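Local coordinates for glycerophosphodiester phosphodiesterase (PDB 1O1Z), which belongs to the glycerophosphodiester phosphodiesterase family of TIM-barrel proteins and carries a bound sodium ion in this model, at residues D47-K52 against I110-A115; T205-E210 against T224-L229. All blocks are in the same frame, centred on the assembly; numbering follows the deposited sequence. Where two conformers were deposited one is given.

Contact 1 of 2, residues D47-K52 against I110-A115; sequences DVRLSK and IKEREA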
loop_
_atom_site.group_PDB
_atom_site.type_symbol
_atom_site.label_atom_id
_atom_site.label_comp_id
_atom_site.label_asym_id
_atom_site.label_seq_id
_atom_site.Cartn_x
_atom_site.Cartn_y
_atom_site.Cartn_z
ATOM N N ASP A 47 5.660 -1.000 2.639
ATOM C CA ASP A 47 5.979 -2.354 2.256
ATOM C C ASP A 47 6.666 -3.069 3.404
ATOM O O ASP A 47 7.565 -2.492 3.994
ATOM C CB ASP A 47 6.965 -2.310 1.104
ATOM C CG ASP A 47 6.470 -1.437 -0.008
ATOM O OD1 ASP A 47 6.995 -0.312 -0.250
ATOM O OD2 ASP A 47 5.430 -1.783 -0.622
ATOM N N VAL A 48 6.254 -4.308 3.698
ATOM C CA VAL A 48 6.818 -5.057 4.815
ATOM C C VAL A 48 7.427 -6.392 4.428
ATOM O O VAL A 48 6.931 -7.113 3.544
ATOM C CB VAL A 48 5.813 -5.263 5.984
ATOM C CG1 VAL A 48 5.434 -3.939 6.599
ATOM C CG2 VAL A 48 4.588 -6.059 5.578
ATOM N N ARG A 49 8.509 -6.713 5.157
ATOM C CA ARG A 49 9.305 -7.916 4.982
ATOM C C ARG A 49 9.832 -8.355 6.350
ATOM O O ARG A 49 9.693 -7.633 7.341
ATOM C CB ARG A 49 10.514 -7.626 4.097
ATOM C CG ARG A 49 10.150 -7.274 2.668
ATOM C CD ARG A 49 11.384 -7.050 1.820
ATOM N NE ARG A 49 11.007 -6.851 0.440
ATOM C CZ ARG A 49 10.792 -7.796 -0.450
ATOM N NH1 ARG A 49 10.925 -9.090 -0.155
ATOM N NH2 ARG A 49 10.463 -7.458 -1.697
ATOM N N LEU A 50 10.451 -9.520 6.393
ATOM C CA LEU A 50 11.079 -9.987 7.632
ATOM C C LEU A 50 12.584 -9.840 7.650
ATOM O O LEU A 50 13.288 -10.119 6.670
ATOM C CB LEU A 50 10.825 -11.459 7.883
ATOM C CG LEU A 50 9.436 -11.908 8.200
ATOM C CD1 LEU A 50 9.496 -13.408 8.559
ATOM C CD2 LEU A 50 8.792 -11.093 9.302
ATOM N N SER A 51 13.072 -9.438 8.825
ATOM C CA SER A 51 14.482 -9.468 9.133
ATOM C C SER A 51 14.895 -10.883 9.525
ATOM O O SER A 51 14.051 -11.790 9.669
ATOM C CB SER A 51 14.773 -8.520 10.306
ATOM O OG SER A 51 14.128 -9.015 11.478
ATOM N N LYS A 52 16.198 -11.059 9.708
ATOM C CA LYS A 52 16.743 -12.364 10.074
ATOM C C LYS A 52 16.162 -12.863 11.386
ATOM O O LYS A 52 15.962 -14.084 11.552
ATOM C CB LYS A 52 18.253 -12.323 10.173
ATOM C CG LYS A 52 18.840 -13.701 10.527
ATOM C CD LYS A 52 20.268 -13.838 10.074
ATOM C CE LYS A 52 20.810 -15.229 10.377
ATOM N NZ LYS A 52 22.303 -15.260 10.323
ATOM N N ILE A 110 2.081 -6.496 1.874
ATOM C CA ILE A 110 2.836 -7.658 2.302
ATOM C C ILE A 110 3.693 -8.113 1.136
ATOM O O ILE A 110 3.171 -8.561 0.106
ATOM C CB ILE A 110 1.901 -8.800 2.693
ATOM C CG1 ILE A 110 0.792 -8.352 3.638
ATOM C CG2 ILE A 110 2.752 -9.940 3.259
ATOM C CD1 ILE A 110 1.257 -8.070 4.970
ATOM N N LYS A 111 5.013 -8.064 1.288
ATOM C CA LYS A 111 5.906 -8.467 0.213
ATOM C C LYS A 111 6.311 -9.948 0.250
ATOM O O LYS A 111 6.802 -10.482 -0.752
ATOM C CB LYS A 111 7.179 -7.593 0.250
ATOM C CG LYS A 111 6.956 -6.136 -0.095
ATOM C CD LYS A 111 6.446 -5.993 -1.548
ATOM C CE LYS A 111 6.701 -4.652 -2.168
ATOM N NZ LYS A 111 6.146 -4.615 -3.574
ATOM N N GLU A 112 6.131 -10.564 1.422
ATOM C CA GLU A 112 6.547 -11.936 1.717
ATOM C C GLU A 112 5.480 -12.654 2.520
ATOM O O GLU A 112 5.081 -12.166 3.582
ATOM C CB GLU A 112 7.821 -11.907 2.582
ATOM C CG GLU A 112 8.948 -11.154 1.956
ATOM C CD GLU A 112 10.168 -11.039 2.857
ATOM O OE1 GLU A 112 10.055 -11.288 4.098
ATOM O OE2 GLU A 112 11.206 -10.672 2.304
ATOM N N ARG A 113 5.017 -13.812 2.035
ATOM C CA ARG A 113 4.035 -14.598 2.795
ATOM C C ARG A 113 4.502 -14.896 4.201
ATOM O O ARG A 113 3.718 -14.887 5.137
ATOM C CB ARG A 113 3.675 -15.905 2.077
ATOM C CG ARG A 113 2.979 -16.971 2.960
ATOM C CD ARG A 113 2.635 -18.273 2.218
ATOM N NE ARG A 113 1.459 -18.103 1.330
ATOM C CZ ARG A 113 0.216 -18.316 1.697
ATOM N NH1 ARG A 113 -0.018 -18.647 2.972
ATOM N NH2 ARG A 113 -0.798 -18.203 0.810
ATOM N N GLU A 114 5.792 -15.161 4.365
ATOM C CA GLU A 114 6.311 -15.505 5.687
ATOM C C GLU A 114 6.189 -14.391 6.725
ATOM O O GLU A 114 6.298 -14.656 7.913
ATOM C CB GLU A 114 7.758 -16.007 5.586
ATOM C CG GLU A 114 8.738 -15.030 4.971
ATOM C CD GLU A 114 8.915 -15.192 3.447
ATOM O OE1 GLU A 114 8.006 -15.702 2.722
ATOM O OE2 GLU A 114 9.996 -14.778 2.938
ATOM N N ALA A 115 5.962 -13.149 6.274
ATOM C CA ALA A 115 5.749 -12.020 7.181
ATOM C C ALA A 115 4.323 -11.906 7.670
ATOM O O ALA A 115 4.054 -11.165 8.601
ATOM C CB ALA A 115 6.154 -10.720 6.513
HETATM O O HOH W 1 4.959 -1.793 -4.010
HETATM O O HOH W 2 13.181 -9.976 3.825
#
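The R49 guanidinium has K111 CB over the centre of one face, 3.7 Å above the plane, and E112 OE2 at its edge, nearly in plane. The setting is a TIM barrel: strands 43-50 and 105-110 run parallel, and the second leads into the loop before helix 116-123. The R49 NH1 to E112 OE2 salt bridge is 2.9 Å long. It meets OE2 on the anti side, somewhat out of the carboxylate plane, and the two planes are turned 76° apart. R75 forms a second salt bridge with E112 OE2, while R49 NH2 bonds to the backbone O of H60. OE2 is thus held by two arginines. K111 N donates to V48 O at 3.1 Å, one of the bonds of the parallel bridge between V48 and I110. The K111 chain bends at chi2 (-63°), which lays CE against D47 OD2 at 3.5 Å. Its NZ, however, pairs with E109, and D47 OD1 bonds to N28. V48 CG2 meets I110 CD1 on the face covered by V119 of helix 116-123. Further along, L50 CD2 packs on A115 CB. L50 N donates to E112 OE1 at 2.9 Å, from above the carboxylate plane.

Contact 2 of 2, residues T205-E210 against T224-L229; sequences TLNDPE and TDEVEL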
loop_
_atom_site.group_PDB
_atom_site.type_symbol
_atom_site.label_atom_id
_atom_site.label_comp_id
_atom_site.label_asym_id
_atom_site.label_seq_id
_atom_site.Cartn_x
_atom_site.Cartn_y
_atom_site.Cartn_z
ATOM N N THR A 205 0.529 3.909 -9.242
ATOM C CA THR A 205 1.031 4.936 -8.353
ATOM C C THR A 205 0.957 6.194 -9.195
ATOM O O THR A 205 1.695 6.361 -10.174
ATOM C CB THR A 205 2.490 4.654 -7.992
ATOM O OG1 THR A 205 2.546 3.528 -7.109
ATOM C CG2 THR A 205 3.068 5.836 -7.195
ATOM N N LEU A 206 0.019 7.057 -8.842
ATOM C CA LEU A 206 -0.388 8.111 -9.750
ATOM C C LEU A 206 0.220 9.435 -9.317
ATOM O O LEU A 206 -0.051 9.921 -8.217
ATOM C CB LEU A 206 -1.915 8.168 -9.790
ATOM C CG LEU A 206 -2.494 9.204 -10.741
ATOM C CD1 LEU A 206 -1.957 9.046 -12.158
ATOM C CD2 LEU A 206 -3.985 9.144 -10.704
ATOM N N ASN A 207 1.030 10.015 -10.188
ATOM C CA ASN A 207 1.654 11.306 -9.931
ATOM C C ASN A 207 1.214 12.392 -10.910
ATOM O O ASN A 207 1.618 13.544 -10.781
ATOM C CB ASN A 207 3.171 11.145 -9.939
ATOM C CG ASN A 207 3.665 10.278 -8.807
ATOM O OD1 ASN A 207 3.091 10.271 -7.729
ATOM N ND2 ASN A 207 4.750 9.537 -9.053
ATOM N N ASP A 208 0.393 12.026 -11.884
ATOM C CA ASP A 208 0.024 12.896 -13.007
ATOM C C ASP A 208 -1.351 13.491 -12.720
ATOM O O ASP A 208 -2.354 12.789 -12.718
ATOM C CB ASP A 208 0.010 12.036 -14.288
ATOM C CG ASP A 208 -0.330 12.815 -15.548
ATOM O OD1 ASP A 208 -1.055 13.813 -15.447
ATOM O OD2 ASP A 208 0.082 12.478 -16.687
ATOM N N PRO A 209 -1.428 14.798 -12.460
ATOM C CA PRO A 209 -2.721 15.402 -12.112
ATOM C C PRO A 209 -3.768 15.395 -13.220
ATOM O O PRO A 209 -4.975 15.482 -12.933
ATOM C CB PRO A 209 -2.352 16.856 -11.723
ATOM C CG PRO A 209 -1.006 17.082 -12.171
ATOM C CD PRO A 209 -0.331 15.777 -12.450
ATOM N N GLU A 210 -3.341 15.339 -14.472
ATOM C CA GLU A 210 -4.286 15.304 -15.571
ATOM C C GLU A 210 -4.987 13.963 -15.640
ATOM O O GLU A 210 -6.199 13.904 -15.811
ATOM C CB GLU A 210 -3.626 15.628 -16.896
ATOM C CG GLU A 210 -4.561 15.562 -18.094
ATOM C CD GLU A 210 -5.764 16.502 -18.019
ATOM O OE1 GLU A 210 -5.779 17.468 -17.213
ATOM O OE2 GLU A 210 -6.715 16.269 -18.795
ATOM N N THR A 224 0.038 7.968 -4.180
ATOM C CA THR A 224 0.854 8.901 -4.931
ATOM C C THR A 224 2.138 9.233 -4.200
ATOM O O THR A 224 2.165 9.234 -2.973
ATOM C CB THR A 224 0.054 10.228 -5.148
ATOM O OG1 THR A 224 0.836 11.159 -5.916
ATOM C CG2 THR A 224 -0.272 10.939 -3.836
ATOM N N ASP A 225 3.193 9.541 -4.953
ATOM C CA ASP A 225 4.411 10.086 -4.362
ATOM C C ASP A 225 4.290 11.591 -4.043
ATOM O O ASP A 225 5.020 12.122 -3.214
ATOM C CB ASP A 225 5.595 9.890 -5.288
ATOM C CG ASP A 225 5.797 8.460 -5.716
ATOM O OD1 ASP A 225 5.652 7.548 -4.872
ATOM O OD2 ASP A 225 6.155 8.169 -6.896
ATOM N N GLU A 226 3.389 12.268 -4.746
ATOM C CA GLU A 226 3.255 13.728 -4.725
ATOM C C GLU A 226 2.121 14.143 -3.805
ATOM O O GLU A 226 1.062 14.612 -4.233
ATOM C CB GLU A 226 3.036 14.243 -6.143
ATOM C CG GLU A 226 4.234 14.066 -7.053
ATOM C CD GLU A 226 5.351 15.087 -6.810
ATOM O OE1 GLU A 226 5.210 16.012 -5.965
ATOM O OE2 GLU A 226 6.395 14.971 -7.481
ATOM N N VAL A 227 2.365 13.985 -2.503
ATOM C CA VAL A 227 1.309 14.170 -1.528
ATOM C C VAL A 227 0.693 15.563 -1.511
ATOM O O VAL A 227 -0.533 15.712 -1.582
ATOM C CB VAL A 227 1.775 13.781 -0.106
ATOM C CG1 VAL A 227 0.716 14.111 0.910
ATOM C CG2 VAL A 227 2.148 12.317 -0.061
ATOM N N GLU A 228 1.506 16.619 -1.413
ATOM C CA GLU A 228 0.934 17.966 -1.336
ATOM C C GLU A 228 0.118 18.305 -2.577
ATOM O O GLU A 228 -0.939 18.898 -2.485
ATOM C CB GLU A 228 2.015 19.041 -1.172
ATOM C CG GLU A 228 2.745 19.046 0.158
ATOM C CD GLU A 228 3.914 20.031 0.158
ATOM O OE1 GLU A 228 3.692 21.189 0.568
ATOM O OE2 GLU A 228 5.042 19.674 -0.285
ATOM N N LEU A 229 0.631 17.928 -3.748
ATOM C CA LEU A 229 -0.069 18.155 -5.001
ATOM C C LEU A 229 -1.475 17.564 -4.944
ATOM O O LEU A 229 -2.445 18.220 -5.216
ATOM C CB LEU A 229 0.734 17.548 -6.147
ATOM C CG LEU A 229 0.109 17.543 -7.543
ATOM C CD1 LEU A 229 -0.282 18.924 -7.992
ATOM C CD2 LEU A 229 1.095 16.877 -8.509
#
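N207 and D225 face each other through paired polar groups, and this is the tight part of the contact. N207 OD1 accepts from D225 N at 2.9 Å, in the plane of its carbonyl. N207 ND2 donates to D225 OD2 at 2.9 Å, with an N-H...O angle of 166°. The donor lies above the carboxylate plane, and amide and carboxylate are turned 46° apart. Both ends of the amide are therefore used, which fixes its flip. D225 OD1 turns to another partner, H18 ND1 at the end of strand 14-18. T224 OG1 sits close to two acceptors, L206 O at 2.8 Å and N207 OD1 at 3.0 Å. With OG1 anti to the backbone N (chi1 -179°), it also accepts from E226 N, forming an ST turn.

These segments follow the last two strands of the TIM barrel, 200-204 and 221-224, which pair in parallel. Each enters a helix: D208 is the N-cap of helix 209-215 and E226 that of helix 227-232. D208 OD1 accepts from E210 N, a capping bond.

The side toward the helices is looser. The residues here are partly exposed. P209 CG and L229 CD2 approach only to 4.2 Å, and L229 CD2 lies 4.1 Å from N207 O.

Both contacts lie at the ends of neighbouring parallel strands of one barrel, on opposite sides of the chain's centre. Their centres are about 27 Å apart, and their nearest atoms about 9 Å. Contact 1 still includes strand pairing, joining strand 43-50 to the end of 105-110. Contact 2 joins two turns that enter helices. Both are partly buried, but contact 1 hides more surface, 489 against 291 Å². Its chemistry is charged, with a salt bridge and apolar packing beside it. Contact 2 relies on an amide, a hydroxyl and a carboxylate. Strand 14-18 lies between them, pairing with both 43-50 and 221-224.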